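Fimbrial protein MyfA (PDB 5LND) is the major subunit of the Myf fimbriae of Yersinia enterocolitica, a probable virulence factor, and assembles into a large homomeric structure. Local coordinates at residues 2-15 with 120-132. Sequence-based numbering, arbitrary orientation.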
loop_
_atom_site.group_PDB
_atom_site.type_symbol
_atom_site.label_atom_id
_atom_site.label_comp_id
_atom_site.label_asym_id
_atom_site.label_seq_id
_atom_site.Cartn_x
_atom_site.Cartn_y
_atom_site.Cartn_z
ATOM N N PHE B 2 -18.167 -27.024 -15.800
ATOM C CA PHE B 2 -17.585 -25.724 -15.466
ATOM C C PHE B 2 -16.403 -25.883 -14.514
ATOM O O PHE B 2 -16.498 -26.559 -13.482
ATOM C CB PHE B 2 -18.651 -24.807 -14.853
ATOM C CG PHE B 2 -18.102 -23.737 -13.921
ATOM C CD1 PHE B 2 -17.656 -22.516 -14.419
ATOM C CD2 PHE B 2 -18.075 -23.938 -12.542
ATOM C CE1 PHE B 2 -17.162 -21.538 -13.568
ATOM C CE2 PHE B 2 -17.591 -22.959 -11.695
ATOM C CZ PHE B 2 -17.133 -21.761 -12.207
ATOM N N SER B 3 -15.295 -25.245 -14.870
ATOM C CA SER B 3 -14.083 -25.310 -14.079
ATOM C C SER B 3 -13.344 -23.997 -14.224
ATOM O O SER B 3 -13.472 -23.318 -15.239
ATOM C CB SER B 3 -13.192 -26.440 -14.567
ATOM O OG SER B 3 -12.512 -26.070 -15.748
ATOM N N VAL B 4 -12.573 -23.635 -13.205
ATOM C CA VAL B 4 -11.742 -22.434 -13.246
ATOM C C VAL B 4 -10.351 -22.797 -12.752
ATOM O O VAL B 4 -10.215 -23.622 -11.858
ATOM C CB VAL B 4 -12.318 -21.323 -12.345
ATOM C CG1 VAL B 4 -11.497 -20.055 -12.448
ATOM C CG2 VAL B 4 -13.748 -21.036 -12.716
ATOM N N GLU B 5 -9.310 -22.226 -13.345
ATOM C CA GLU B 5 -7.995 -22.302 -12.717
ATOM C C GLU B 5 -7.352 -20.936 -12.656
ATOM O O GLU B 5 -7.317 -20.220 -13.645
ATOM C CB GLU B 5 -7.058 -23.284 -13.418
ATOM C CG GLU B 5 -5.611 -23.255 -12.869
ATOM C CD GLU B 5 -5.447 -23.838 -11.449
ATOM O OE1 GLU B 5 -6.127 -23.386 -10.497
ATOM O OE2 GLU B 5 -4.601 -24.744 -11.277
ATOM N N PHE B 6 -6.836 -20.592 -11.484
ATOM C CA PHE B 6 -6.216 -19.298 -11.258
ATOM C C PHE B 6 -4.921 -19.476 -10.467
ATOM O O PHE B 6 -4.939 -19.932 -9.324
ATOM C CB PHE B 6 -7.185 -18.401 -10.498
ATOM C CG PHE B 6 -6.696 -16.999 -10.315
ATOM C CD1 PHE B 6 -6.566 -16.155 -11.400
ATOM C CD2 PHE B 6 -6.388 -16.520 -9.057
ATOM C CE1 PHE B 6 -6.127 -14.860 -11.242
ATOM C CE2 PHE B 6 -5.956 -15.222 -8.888
ATOM C CZ PHE B 6 -5.825 -14.393 -9.986
ATOM N N LYS B 7 -3.800 -19.122 -11.085
ATOM C CA LYS B 7 -2.495 -19.341 -10.489
ATOM C C LYS B 7 -1.631 -18.123 -10.694
ATOM O O LYS B 7 -1.819 -17.384 -11.654
ATOM C CB LYS B 7 -1.803 -20.537 -11.140
ATOM C CG LYS B 7 -2.530 -21.847 -10.975
ATOM C CD LYS B 7 -1.637 -23.028 -11.316
ATOM C CE LYS B 7 -1.079 -22.912 -12.719
ATOM N NZ LYS B 7 -0.464 -24.192 -13.172
ATOM N N ALA B 8 -0.681 -17.916 -9.792
ATOM C CA ALA B 8 0.331 -16.898 -10.006
ATOM C C ALA B 8 1.212 -17.403 -11.136
ATOM O O ALA B 8 1.384 -18.611 -11.299
ATOM C CB ALA B 8 1.141 -16.663 -8.741
ATOM N N THR B 9 1.766 -16.491 -11.925
ATOM C CA THR B 9 2.619 -16.898 -13.030
ATOM C C THR B 9 4.015 -17.276 -12.550
ATOM O O THR B 9 4.334 -17.123 -11.373
ATOM C CB THR B 9 2.733 -15.815 -14.072
ATOM O OG1 THR B 9 3.142 -14.603 -13.438
ATOM C CG2 THR B 9 1.403 -15.610 -14.788
ATOM N N GLU B 10 4.844 -17.765 -13.470
ATOM C CA GLU B 10 6.166 -18.296 -13.126
ATOM C C GLU B 10 7.257 -17.238 -13.099
ATOM O O GLU B 10 8.282 -17.420 -12.448
ATOM C CB GLU B 10 6.568 -19.423 -14.082
ATOM C CG GLU B 10 5.936 -20.777 -13.758
ATOM C CD GLU B 10 6.286 -21.842 -14.786
ATOM O OE1 GLU B 10 7.060 -21.530 -15.716
ATOM O OE2 GLU B 10 5.790 -22.984 -14.666
ATOM N N ASN B 11 7.034 -16.133 -13.801
ATOM C CA ASN B 11 8.053 -15.091 -13.891
ATOM C C ASN B 11 8.424 -14.455 -12.550
ATOM O O ASN B 11 7.593 -14.285 -11.661
ATOM C CB ASN B 11 7.682 -14.037 -14.941
ATOM C CG ASN B 11 6.311 -13.458 -14.726
ATOM O OD1 ASN B 11 5.312 -14.171 -14.778
ATOM N ND2 ASN B 11 6.248 -12.153 -14.502
ATOM N N GLU B 12 9.698 -14.130 -12.407
ATOM C CA GLU B 12 10.204 -13.628 -11.144
ATOM C C GLU B 12 10.022 -12.124 -11.085
ATOM O O GLU B 12 10.364 -11.417 -12.025
ATOM C CB GLU B 12 11.677 -13.996 -11.033
ATOM C CG GLU B 12 12.377 -13.548 -9.773
ATOM C CD GLU B 12 13.812 -14.040 -9.724
ATOM O OE1 GLU B 12 14.731 -13.199 -9.809
ATOM O OE2 GLU B 12 14.020 -15.267 -9.612
ATOM N N ILE B 13 9.471 -11.629 -9.988
ATOM C CA ILE B 13 9.347 -10.194 -9.837
ATOM C C ILE B 13 10.202 -9.697 -8.672
ATOM O O ILE B 13 10.223 -10.297 -7.592
ATOM C CB ILE B 13 7.883 -9.761 -9.684
ATOM C CG1 ILE B 13 7.017 -10.402 -10.771
ATOM C CG2 ILE B 13 7.768 -8.264 -9.775
ATOM C CD1 ILE B 13 5.577 -9.948 -10.760
ATOM N N VAL B 14 10.916 -8.602 -8.917
ATOM C CA VAL B 14 11.797 -7.984 -7.936
ATOM C C VAL B 14 11.236 -6.601 -7.699
ATOM O O VAL B 14 10.701 -5.993 -8.628
ATOM C CB VAL B 14 13.224 -7.863 -8.500
ATOM C CG1 VAL B 14 14.129 -7.073 -7.570
ATOM C CG2 VAL B 14 13.799 -9.238 -8.744
ATOM N N SER B 15 11.320 -6.121 -6.462
ATOM C CA SER B 15 10.889 -4.765 -6.125
ATOM C C SER B 15 11.550 -3.709 -7.001
ATOM O O SER B 15 12.651 -3.916 -7.511
ATOM C CB SER B 15 11.194 -4.460 -4.668
ATOM O OG SER B 15 12.555 -4.692 -4.389
ATOM N N ASN B 120 -23.176 -20.262 -13.161
ATOM C CA ASN B 120 -22.153 -20.880 -12.329
ATOM C C ASN B 120 -21.231 -19.817 -11.746
ATOM O O ASN B 120 -20.881 -18.849 -12.424
ATOM C CB ASN B 120 -21.318 -21.873 -13.143
ATOM C CG ASN B 120 -21.972 -23.238 -13.268
ATOM O OD1 ASN B 120 -22.455 -23.801 -12.291
ATOM N ND2 ASN B 120 -21.970 -23.784 -14.478
ATOM N N SER B 121 -20.852 -19.986 -10.486
ATOM C CA SER B 121 -19.869 -19.094 -9.891
ATOM C C SER B 121 -18.959 -19.830 -8.932
ATOM O O SER B 121 -19.305 -20.894 -8.422
ATOM C CB SER B 121 -20.520 -17.893 -9.210
ATOM O OG SER B 121 -21.333 -18.282 -8.124
ATOM N N LYS B 122 -17.785 -19.250 -8.704
ATOM C CA LYS B 122 -16.750 -19.881 -7.899
ATOM C C LYS B 122 -15.724 -18.840 -7.478
ATOM O O LYS B 122 -15.299 -18.029 -8.300
ATOM C CB LYS B 122 -16.063 -20.976 -8.715
ATOM C CG LYS B 122 -14.961 -21.717 -7.973
ATOM C CD LYS B 122 -14.367 -22.855 -8.800
ATOM C CE LYS B 122 -13.997 -24.044 -7.929
ATOM N NZ LYS B 122 -13.284 -23.642 -6.691
ATOM N N ASP B 123 -15.323 -18.869 -6.211
ATOM C CA ASP B 123 -14.263 -17.992 -5.734
ATOM C C ASP B 123 -12.883 -18.408 -6.229
ATOM O O ASP B 123 -12.546 -19.592 -6.254
ATOM C CB ASP B 123 -14.197 -18.015 -4.215
ATOM C CG ASP B 123 -15.293 -17.235 -3.562
ATOM O OD1 ASP B 123 -15.851 -16.304 -4.175
ATOM O OD2 ASP B 123 -15.565 -17.563 -2.396
ATOM N N ILE B 124 -12.066 -17.420 -6.568
ATOM C CA ILE B 124 -10.673 -17.677 -6.886
ATOM C C ILE B 124 -9.782 -16.950 -5.887
ATOM O O ILE B 124 -10.206 -15.977 -5.262
ATOM C CB ILE B 124 -10.328 -17.246 -8.319
ATOM C CG1 ILE B 124 -10.779 -15.811 -8.574
ATOM C CG2 ILE B 124 -10.955 -18.191 -9.327
ATOM C CD1 ILE B 124 -10.325 -15.278 -9.894
ATOM N N SER B 125 -8.553 -17.433 -5.736
ATOM C CA SER B 125 -7.597 -16.850 -4.800
ATOM C C SER B 125 -6.187 -17.312 -5.180
ATOM O O SER B 125 -5.954 -18.502 -5.429
ATOM C CB SER B 125 -7.950 -17.245 -3.356
ATOM O OG SER B 125 -7.128 -16.600 -2.402
ATOM N N ALA B 126 -5.258 -16.365 -5.266
ATOM C CA ALA B 126 -3.859 -16.688 -5.540
ATOM C C ALA B 126 -2.937 -15.601 -4.990
ATOM O O ALA B 126 -3.350 -14.456 -4.808
ATOM C CB ALA B 126 -3.621 -16.883 -7.032
ATOM N N THR B 127 -1.687 -15.962 -4.718
ATOM C CA THR B 127 -0.721 -14.988 -4.228
ATOM C C THR B 127 0.517 -14.998 -5.105
ATOM O O THR B 127 0.972 -16.055 -5.520
ATOM C CB THR B 127 -0.327 -15.244 -2.753
ATOM O OG1 THR B 127 0.386 -16.477 -2.659
ATOM C CG2 THR B 127 -1.549 -15.306 -1.858
ATOM N N LYS B 128 1.036 -13.814 -5.407
ATOM C CA LYS B 128 2.238 -13.684 -6.216
ATOM C C LYS B 128 3.313 -13.015 -5.367
ATOM O O LYS B 128 3.033 -12.086 -4.608
ATOM C CB LYS B 128 1.939 -12.857 -7.467
ATOM C CG LYS B 128 3.130 -12.539 -8.342
ATOM C CD LYS B 128 3.645 -13.780 -9.029
ATOM C CE LYS B 128 4.777 -13.428 -9.955
ATOM N NZ LYS B 128 5.398 -14.654 -10.477
ATOM N N THR B 129 4.538 -13.507 -5.470
ATOM C CA THR B 129 5.621 -12.977 -4.657
ATOM C C THR B 129 6.306 -11.841 -5.390
ATOM O O THR B 129 6.557 -11.935 -6.585
ATOM C CB THR B 129 6.647 -14.072 -4.340
ATOM O OG1 THR B 129 5.997 -15.141 -3.648
ATOM C CG2 THR B 129 7.784 -13.532 -3.485
ATOM N N VAL B 130 6.581 -10.756 -4.680
ATOM C CA VAL B 130 7.502 -9.751 -5.184
ATOM C C VAL B 130 8.732 -9.799 -4.292
ATOM O O VAL B 130 8.644 -9.576 -3.087
ATOM C CB VAL B 130 6.896 -8.340 -5.192
ATOM C CG1 VAL B 130 7.974 -7.317 -5.455
ATOM C CG2 VAL B 130 5.820 -8.235 -6.251
ATOM N N LYS B 131 9.875 -10.119 -4.885
ATOM C CA LYS B 131 11.111 -10.256 -4.131
ATOM C C LYS B 131 11.754 -8.908 -3.846
ATOM O O LYS B 131 11.590 -7.957 -4.608
ATOM C CB LYS B 131 12.095 -11.133 -4.894
ATOM C CG LYS B 131 11.576 -12.523 -5.225
ATOM C CD LYS B 131 11.378 -13.395 -3.993
ATOM C CE LYS B 131 11.175 -14.858 -4.384
ATOM N NZ LYS B 131 12.288 -15.360 -5.245
ATOM N N GLU B 132 12.473 -8.824 -2.733
ATOM C CA GLU B 132 13.258 -7.633 -2.457
ATOM C C GLU B 132 14.532 -7.661 -3.293
ATOM O O GLU B 132 15.072 -8.725 -3.609
ATOM C CB GLU B 132 13.590 -7.541 -0.971
ATOM C CG GLU B 132 14.054 -6.172 -0.520
ATOM C CD GLU B 132 13.421 -5.052 -1.310
ATOM O OE1 GLU B 132 14.144 -4.415 -2.102
ATOM O OE2 GLU B 132 12.210 -4.804 -1.137
ATOM O OXT GLU B 132 15.048 -6.614 -3.682
HETATM O O HOH W 1 8.427 -13.515 -7.985
#
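The strand 3-8 runs alongside the strand that starts before Asn120, in the same direction, their axes 15° apart and no backbone bonds joining them; farther on, Val14 bridges Lys131, with Lys131 N donating to Ile13 O (2.7 Å) and Ser15 N to Lys131 O. The alternate residues Phe2, Val4, Phe6 and Ala8 point at the other strand. Each phenylalanine offers a broad flat surface: Asn120 lays its CB over one face of the Phe2 ring, its amide plane stacked 16° from the ring, while Lys122 CB meets the edge. Ile124 has CG1 wedged between its backbone N and carbonyl carbon (chi1 51°), which carries CD1 over the centre of the Phe6 ring; its CG2 meets Val4 CG1 at 3.7 Å. Ala126 CB, a single methyl, lies obliquely against Phe6 CD2 and CE2 (3.4 Å to CE2). Buried Lys128 bends at its second torsion to reach the 9-11 turn: NZ donates to Thr9 O (2.8 Å) and, at a doubtfully short distance, to Asn11 O, carbonyl dipoles that probably help stabilise the ammonium. Ser15 OG donates to Glu132 OE1. Strand 118-130, antiparallel to 97-108, is consistent with the donor strand completing the Ig-like fold of this self-complemented subunit; the contact joins its sheet to the one where 3-8 pairs with 22-30 and Phe25 stacks on Phe6.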